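Local structure of oligopeptide-binding protein oppA (Lactococcus lactis, 3DRF) at residues Val264-Leu267 with Lys271-Ile274; Ile425-Ile430 with Val440-Gly445. The protein binds oligopeptides as the receptor of the OppABCDF ABC transporter, which is essential for uptake of peptides larger than three residues and for growth in milk. All coordinates share one frame; numbering follows the deposited sequence. Where two conformers were deposited one is given.

Contact 1. Residues Val264-Leu267 with Lys271-Ile274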
ATOM      1  N   VAL A 264     -15.785  19.180   0.701  1.00  9.91           N
ATOM      2  CA  VAL A 264     -16.279  20.033   1.794  1.00 10.07           C
ATOM      3  C   VAL A 264     -17.781  20.406   1.579  1.00  9.67           C
ATOM      4  O   VAL A 264     -18.539  20.352   2.459  1.00  9.56           O
ATOM      5  CB  VAL A 264     -15.344  21.300   2.005  1.00 10.11           C
ATOM      6  CG1 VAL A 264     -15.996  22.267   2.990  1.00 10.22           C
ATOM      7  CG2 VAL A 264     -13.977  20.826   2.486  1.00 12.05           C
ATOM      8  N   ALA A 265     -18.133  20.747   0.360  1.00  9.48           N
ATOM      9  CA  ALA A 265     -19.513  21.110   0.023  1.00  9.81           C
ATOM     10  C   ALA A 265     -20.417  19.880   0.270  1.00  9.89           C
ATOM     11  O   ALA A 265     -21.524  20.022   0.674  1.00  9.50           O
ATOM     12  CB  ALA A 265     -19.597  21.541  -1.476  1.00 10.23           C
ATOM     13  N   ALA A 266     -19.918  18.680  -0.006  1.00  9.24           N
ATOM     14  CA  ALA A 266     -20.693  17.451   0.257  1.00  9.87           C
ATOM     15  C   ALA A 266     -20.969  17.253   1.729  1.00  9.91           C
ATOM     16  O   ALA A 266     -22.007  16.804   2.086  1.00 11.97           O
ATOM     17  CB  ALA A 266     -19.959  16.205  -0.335  1.00 10.40           C
ATOM     18  N   LEU A 267     -20.030  17.614   2.578  1.00  9.59           N
ATOM     19  CA  LEU A 267     -20.281  17.596   3.997  1.00 10.06           C
ATOM     20  C   LEU A 267     -21.245  18.713   4.420  1.00 10.86           C
ATOM     21  O   LEU A 267     -22.109  18.462   5.199  1.00 11.90           O
ATOM     22  CB  LEU A 267     -18.971  17.746   4.789  1.00  9.71           C
ATOM     23  CG  LEU A 267     -17.931  16.615   4.574  1.00  9.62           C
ATOM     24  CD1 LEU A 267     -16.548  17.060   5.156  1.00 11.66           C
ATOM     25  CD2 LEU A 267     -18.431  15.345   5.271  1.00 10.60           C
ATOM     26  N   LYS A 271     -24.559  15.351   2.025  1.00 13.81           N
ATOM     27  CA  LYS A 271     -24.565  14.349   0.979  1.00 13.88           C
ATOM     28  C   LYS A 271     -23.979  12.994   1.460  1.00 14.25           C
ATOM     29  O   LYS A 271     -24.423  11.959   1.027  1.00 14.77           O
ATOM     30  CB  LYS A 271     -23.798  14.853  -0.234  1.00 14.63           C
ATOM     31  CG  LYS A 271     -23.801  13.961  -1.511  1.00 16.07           C
ATOM     32  CD  LYS A 271     -23.216  14.702  -2.691  1.00 18.58           C
ATOM     33  CE  LYS A 271     -22.907  13.807  -3.866  1.00 20.02           C
ATOM     34  NZ  LYS A 271     -24.094  13.406  -4.465  1.00 21.78           N
ATOM     35  N   TYR A 272     -23.001  13.059   2.360  1.00 13.31           N
ATOM     36  CA  TYR A 272     -22.374  11.869   2.964  1.00 12.97           C
ATOM     37  C   TYR A 272     -22.393  11.952   4.472  1.00 13.07           C
ATOM     38  O   TYR A 272     -22.168  13.006   5.009  1.00 14.74           O
ATOM     39  CB  TYR A 272     -20.940  11.690   2.440  1.00 12.75           C
ATOM     40  CG  TYR A 272     -20.916  11.553   0.926  1.00 11.71           C
ATOM     41  CD1 TYR A 272     -21.495  10.441   0.300  1.00 11.85           C
ATOM     42  CD2 TYR A 272     -20.328  12.501   0.111  1.00 12.21           C
ATOM     43  CE1 TYR A 272     -21.478  10.313  -1.032  1.00 11.83           C
ATOM     44  CE2 TYR A 272     -20.338  12.356  -1.249  1.00 12.10           C
ATOM     45  CZ  TYR A 272     -20.904  11.262  -1.816  1.00 12.33           C
ATOM     46  OH  TYR A 272     -20.931  11.095  -3.171  1.00 15.13           O
ATOM     47  N   ASP A 273     -22.614  10.843   5.130  1.00 12.35           N
ATOM     48  CA  ASP A 273     -22.471  10.720   6.569  1.00 12.37           C
ATOM     49  C   ASP A 273     -21.019  10.653   6.998  1.00 11.70           C
ATOM     50  O   ASP A 273     -20.666  11.116   8.049  1.00 11.83           O
ATOM     51  CB  ASP A 273     -23.198   9.479   7.101  1.00 12.42           C
ATOM     52  CG  ASP A 273     -24.682   9.517   6.849  1.00 13.24           C
ATOM     53  OD1 ASP A 273     -25.294  10.470   7.351  1.00 16.31           O
ATOM     54  OD2 ASP A 273     -25.229   8.639   6.215  1.00 12.77           O
ATOM     55  N   ILE A 274     -20.191  10.031   6.173  1.00 10.70           N
ATOM     56  CA  ILE A 274     -18.757   9.793   6.476  1.00 10.45           C
ATOM     57  C   ILE A 274     -18.011  10.006   5.175  1.00  9.94           C
ATOM     58  O   ILE A 274     -18.465   9.546   4.174  1.00 10.11           O
ATOM     59  CB  ILE A 274     -18.571   8.339   6.936  1.00 10.64           C
ATOM     60  CG1 ILE A 274     -19.380   8.030   8.227  1.00 11.35           C
ATOM     61  CG2 ILE A 274     -17.083   8.010   7.103  1.00 11.20           C
ATOM     62  CD1 ILE A 274     -19.339   6.605   8.646  1.00 11.97           C
TER
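Ala266 meets both Lys271 and Tyr272 as the chain leaves a short helix and turns toward a strand. Its side chain points at 271-274 and gives the contact its largest share of buried surface. Ala266 CB meets the tyrosine ring obliquely, 3.7 Å from Tyr272 CD2 and 4.0 Å from Tyr272 CE2. The ring is placed by chi1 of -58°, which sets Tyr272 CG anti to its carbonyl carbon and beside the backbone N. The far end of this side chain is anchored too, because Tyr272 OH is hydrogen-bonded to Glu256.

The backbone adds one hydrogen bond, from Lys271 N to Ala266 O at 2.9 Å. It is bent at the hydrogen, with an N-H...O angle of 139°. The donor is five positions further along the chain than the acceptor. Lys271 CB lies 3.5 Å from Ala266 O and 4.1 Å from Ala266 CB. Within 271-274, Lys271 CG sits 3.8 Å above the plane of the Tyr272 ring, toward its rim. The rest of the lysine chain leads away. Leu267 contributes less. Leu267 CD2 is 4.4 Å from Tyr272 O, and the side chain also packs on Val286 and Pro547.

The arrangement belongs to a beta-alpha-beta crossover, in which helix 263-268 joins parallel strands 252-258 and 274-276, with strand 34-40 between them in the sheet.

Contact 2. Residues Ile425-Ile430 with Val440-Gly445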
ATOM      1  N   ILE A 425       2.799  22.967  -5.131  1.00  8.50           N
ATOM      2  CA  ILE A 425       3.816  22.226  -4.377  1.00  8.68           C
ATOM      3  C   ILE A 425       4.848  21.624  -5.333  1.00  7.97           C
ATOM      4  O   ILE A 425       6.003  21.777  -5.088  1.00  8.27           O
ATOM      5  CB  ILE A 425       3.162  21.136  -3.477  1.00  8.84           C
ATOM      6  CG1 ILE A 425       2.408  21.825  -2.346  1.00  8.85           C
ATOM      7  CG2 ILE A 425       4.235  20.193  -2.941  1.00  9.26           C
ATOM      8  CD1 ILE A 425       1.446  20.880  -1.624  1.00 10.76           C
ATOM      9  N   ALA A 426       4.406  21.008  -6.418  1.00  8.21           N
ATOM     10  CA  ALA A 426       5.353  20.452  -7.397  1.00  8.65           C
ATOM     11  C   ALA A 426       6.257  21.540  -8.007  1.00  8.57           C
ATOM     12  O   ALA A 426       7.410  21.363  -8.122  1.00  8.48           O
ATOM     13  CB  ALA A 426       4.578  19.688  -8.485  1.00  9.07           C
ATOM     14  N   GLN A 427       5.688  22.686  -8.377  1.00  8.94           N
ATOM     15  CA  GLN A 427       6.481  23.804  -8.905  1.00  9.94           C
ATOM     16  C   GLN A 427       7.451  24.348  -7.845  1.00  9.28           C
ATOM     17  O   GLN A 427       8.554  24.695  -8.152  1.00  9.36           O
ATOM     18  CB  GLN A 427       5.547  24.906  -9.414  1.00 10.58           C
ATOM     19  CG  GLN A 427       4.824  24.586 -10.670  1.00 15.14           C
ATOM     20  CD  GLN A 427       5.713  24.233 -11.825  1.00 18.18           C
ATOM     21  OE1 GLN A 427       6.838  24.641 -11.932  1.00 20.62           O
ATOM     22  NE2 GLN A 427       5.122  23.549 -12.734  1.00 20.80           N
ATOM     23  N   ASN A 428       6.998  24.376  -6.603  1.00  9.26           N
ATOM     24  CA  ASN A 428       7.865  24.725  -5.469  1.00  8.98           C
ATOM     25  C   ASN A 428       9.144  23.826  -5.379  1.00  8.80           C
ATOM     26  O   ASN A 428      10.217  24.342  -5.237  1.00  9.34           O
ATOM     27  CB  ASN A 428       7.090  24.696  -4.149  1.00  9.34           C
ATOM     28  CG  ASN A 428       7.975  24.542  -2.934  1.00  9.17           C
ATOM     29  OD1 ASN A 428       8.481  25.494  -2.401  1.00 10.43           O
ATOM     30  ND2 ASN A 428       8.150  23.330  -2.505  1.00  8.91           N
ATOM     31  N   TYR A 429       8.987  22.506  -5.561  1.00  8.02           N
ATOM     32  CA  TYR A 429      10.161  21.612  -5.599  1.00  7.96           C
ATOM     33  C   TYR A 429      11.039  21.867  -6.838  1.00  7.58           C
ATOM     34  O   TYR A 429      12.221  21.865  -6.717  1.00  7.58           O
ATOM     35  CB  TYR A 429       9.750  20.133  -5.454  1.00  7.83           C
ATOM     36  CG  TYR A 429       9.167  19.794  -4.065  1.00  7.92           C
ATOM     37  CD1 TYR A 429       9.729  20.284  -2.869  1.00  7.89           C
ATOM     38  CD2 TYR A 429       8.016  18.998  -3.975  1.00  8.07           C
ATOM     39  CE1 TYR A 429       9.173  19.946  -1.610  1.00  7.76           C
ATOM     40  CE2 TYR A 429       7.474  18.662  -2.742  1.00  7.57           C
ATOM     41  CZ  TYR A 429       8.055  19.130  -1.580  1.00  7.92           C
ATOM     42  OH  TYR A 429       7.556  18.846  -0.343  1.00  8.84           O
ATOM     43  N   ILE A 430      10.414  22.071  -7.993  1.00  7.86           N
ATOM     44  CA  ILE A 430      11.157  22.441  -9.195  1.00  8.56           C
ATOM     45  C   ILE A 430      12.024  23.713  -8.947  1.00  8.56           C
ATOM     46  O   ILE A 430      13.149  23.762  -9.358  1.00  8.73           O
ATOM     47  CB  ILE A 430      10.170  22.609 -10.394  1.00  8.62           C
ATOM     48  CG1 ILE A 430       9.665  21.221 -10.823  1.00  8.50           C
ATOM     49  CG2 ILE A 430      10.888  23.274 -11.606  1.00  9.78           C
ATOM     50  CD1 ILE A 430       8.533  21.238 -11.922  1.00 10.17           C
ATOM     51  N   VAL A 440      14.459  20.450 -13.739  1.00  8.77           N
ATOM     52  CA  VAL A 440      13.416  19.427 -13.571  1.00  8.35           C
ATOM     53  C   VAL A 440      12.125  19.918 -14.258  1.00  8.59           C
ATOM     54  O   VAL A 440      11.715  21.021 -14.062  1.00  9.25           O
ATOM     55  CB  VAL A 440      13.182  19.159 -12.051  1.00  8.46           C
ATOM     56  CG1 VAL A 440      12.029  18.138 -11.858  1.00  8.58           C
ATOM     57  CG2 VAL A 440      14.420  18.637 -11.404  1.00  8.78           C
ATOM     58  N   SER A 441      11.529  19.068 -15.059  0.50  9.28           N
ATOM     59  CA  SER A 441      10.284  19.407 -15.732  0.50  9.81           C
ATOM     60  C   SER A 441       9.260  18.299 -15.557  0.50  9.17           C
ATOM     61  O   SER A 441       9.601  17.116 -15.470  0.50  9.07           O
ATOM     62  CB  SER A 441      10.521  19.700 -17.210  0.50 10.46           C
ATOM     63  OG  SER A 441      11.026  18.576 -17.884  0.50 13.58           O
ATOM     64  N   LEU A 442       7.974  18.701 -15.498  1.00  8.29           N
ATOM     65  CA  LEU A 442       6.870  17.767 -15.307  1.00  8.32           C
ATOM     66  C   LEU A 442       6.750  16.806 -16.485  1.00  8.42           C
ATOM     67  O   LEU A 442       6.922  17.199 -17.640  1.00  9.79           O
ATOM     68  CB  LEU A 442       5.555  18.526 -15.110  1.00  8.72           C
ATOM     69  CG  LEU A 442       5.441  19.366 -13.837  1.00  9.45           C
ATOM     70  CD1 LEU A 442       4.097  20.076 -13.781  1.00 11.57           C
ATOM     71  CD2 LEU A 442       5.645  18.500 -12.602  1.00 10.46           C
ATOM     72  N   TYR A 443       6.355  15.579 -16.208  1.00  7.65           N
ATOM     73  CA  TYR A 443       6.048  14.591 -17.252  1.00  8.44           C
ATOM     74  C   TYR A 443       4.890  15.103 -18.123  1.00  8.54           C
ATOM     75  O   TYR A 443       3.829  15.371 -17.667  1.00  9.00           O
ATOM     76  CB  TYR A 443       5.648  13.265 -16.593  1.00  8.25           C
ATOM     77  CG  TYR A 443       5.489  12.109 -17.570  1.00  8.16           C
ATOM     78  CD1 TYR A 443       6.504  11.173 -17.702  1.00  7.82           C
ATOM     79  CD2 TYR A 443       4.337  11.967 -18.336  1.00  9.71           C
ATOM     80  CE1 TYR A 443       6.396  10.119 -18.575  1.00  9.10           C
ATOM     81  CE2 TYR A 443       4.224  10.918 -19.204  1.00  9.77           C
ATOM     82  CZ  TYR A 443       5.244  10.003 -19.315  1.00 10.17           C
ATOM     83  OH  TYR A 443       5.092   8.984 -20.221  1.00 10.83           O
ATOM     84  N   ASN A 444       5.211  15.283 -19.394  1.00  8.85           N
ATOM     85  CA  ASN A 444       4.259  15.834 -20.395  1.00  9.38           C
ATOM     86  C   ASN A 444       3.702  17.208 -20.001  1.00 10.15           C
ATOM     87  O   ASN A 444       2.640  17.587 -20.420  1.00 11.35           O
ATOM     88  CB  ASN A 444       3.145  14.833 -20.736  1.00  9.72           C
ATOM     89  CG  ASN A 444       3.680  13.658 -21.587  1.00  9.63           C
ATOM     90  OD1 ASN A 444       4.802  13.626 -21.989  1.00 10.31           O
ATOM     91  ND2 ASN A 444       2.819  12.719 -21.876  1.00 10.90           N
ATOM     92  N   GLY A 445       4.453  17.934 -19.192  1.00 10.67           N
ATOM     93  CA  GLY A 445       4.115  19.314 -18.830  1.00 11.25           C
ATOM     94  C   GLY A 445       2.920  19.456 -17.913  1.00 11.40           C
ATOM     95  O   GLY A 445       2.365  20.497 -17.820  1.00 13.12           O
TER
HETATM   96  O   HOH W   1      14.399  22.786 -11.729  1.00  9.27           O
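Helix 425-430 and strand 440-442 run nearly antiparallel, at 160°, and their axes approach to 9.0 Å. They are closest at Ile430 and Val440, whose CA atoms are 5.8 Å apart. Here a water molecule joins the two backbones. It donates to Ile430 O and accepts from Val440 N.

The side chains make an apolar layer centred on Ile430. Ile430 CG2 rests on the backbone, 3.4 Å from Val440 O, and Ile430 CG1 meets Val440 CG1 at 4.0 Å. With chi2 at 173° the longer branch is extended, and it carries Ile430 CD1 to 4.0 Å from Leu442 CD2. These two side chains cross at about a right angle. The other methyl, Leu442 CD1, is 3.8 Å from Gln427 NE2, and these two side chains cross obliquely. Ala426 CB touches Leu442 CD2 more loosely. An alanine in place of Ile430 would probably open a gap between helix and strand and leave Leu442 CD2 without its main apolar neighbour on the helix.

Ser441 makes backbone hydrogen bonds to Leu411 and Tyr413 of strand 407-414. This is helix-on-sheet packing within a beta-alpha-beta unit, in which helix 422-435 connects parallel neighbouring strands 407-414 and 439-442.

How the contacts relate
From the N terminus, the chain first lays down strand 34-40, which later lies beside strand 274-276. Contact 1 closes a short loop of three residues between 264-267 and 271-274. Contact 2 follows much later and spans nine residues, from 425-430 to 440-445. The two are in series and neither nest nor cross. Their centres are 32 Å apart and their nearest atoms about 16 Å. Contact 1 packs a helix against the loop that leads into strand 274-276, at the edge of one mixed sheet. Contact 2 packs a helix on strand 439-442 of another, larger mixed sheet. Strand 536-549 links the two regions: it belongs to the larger sheet, and its Thr546 packs on Ile274.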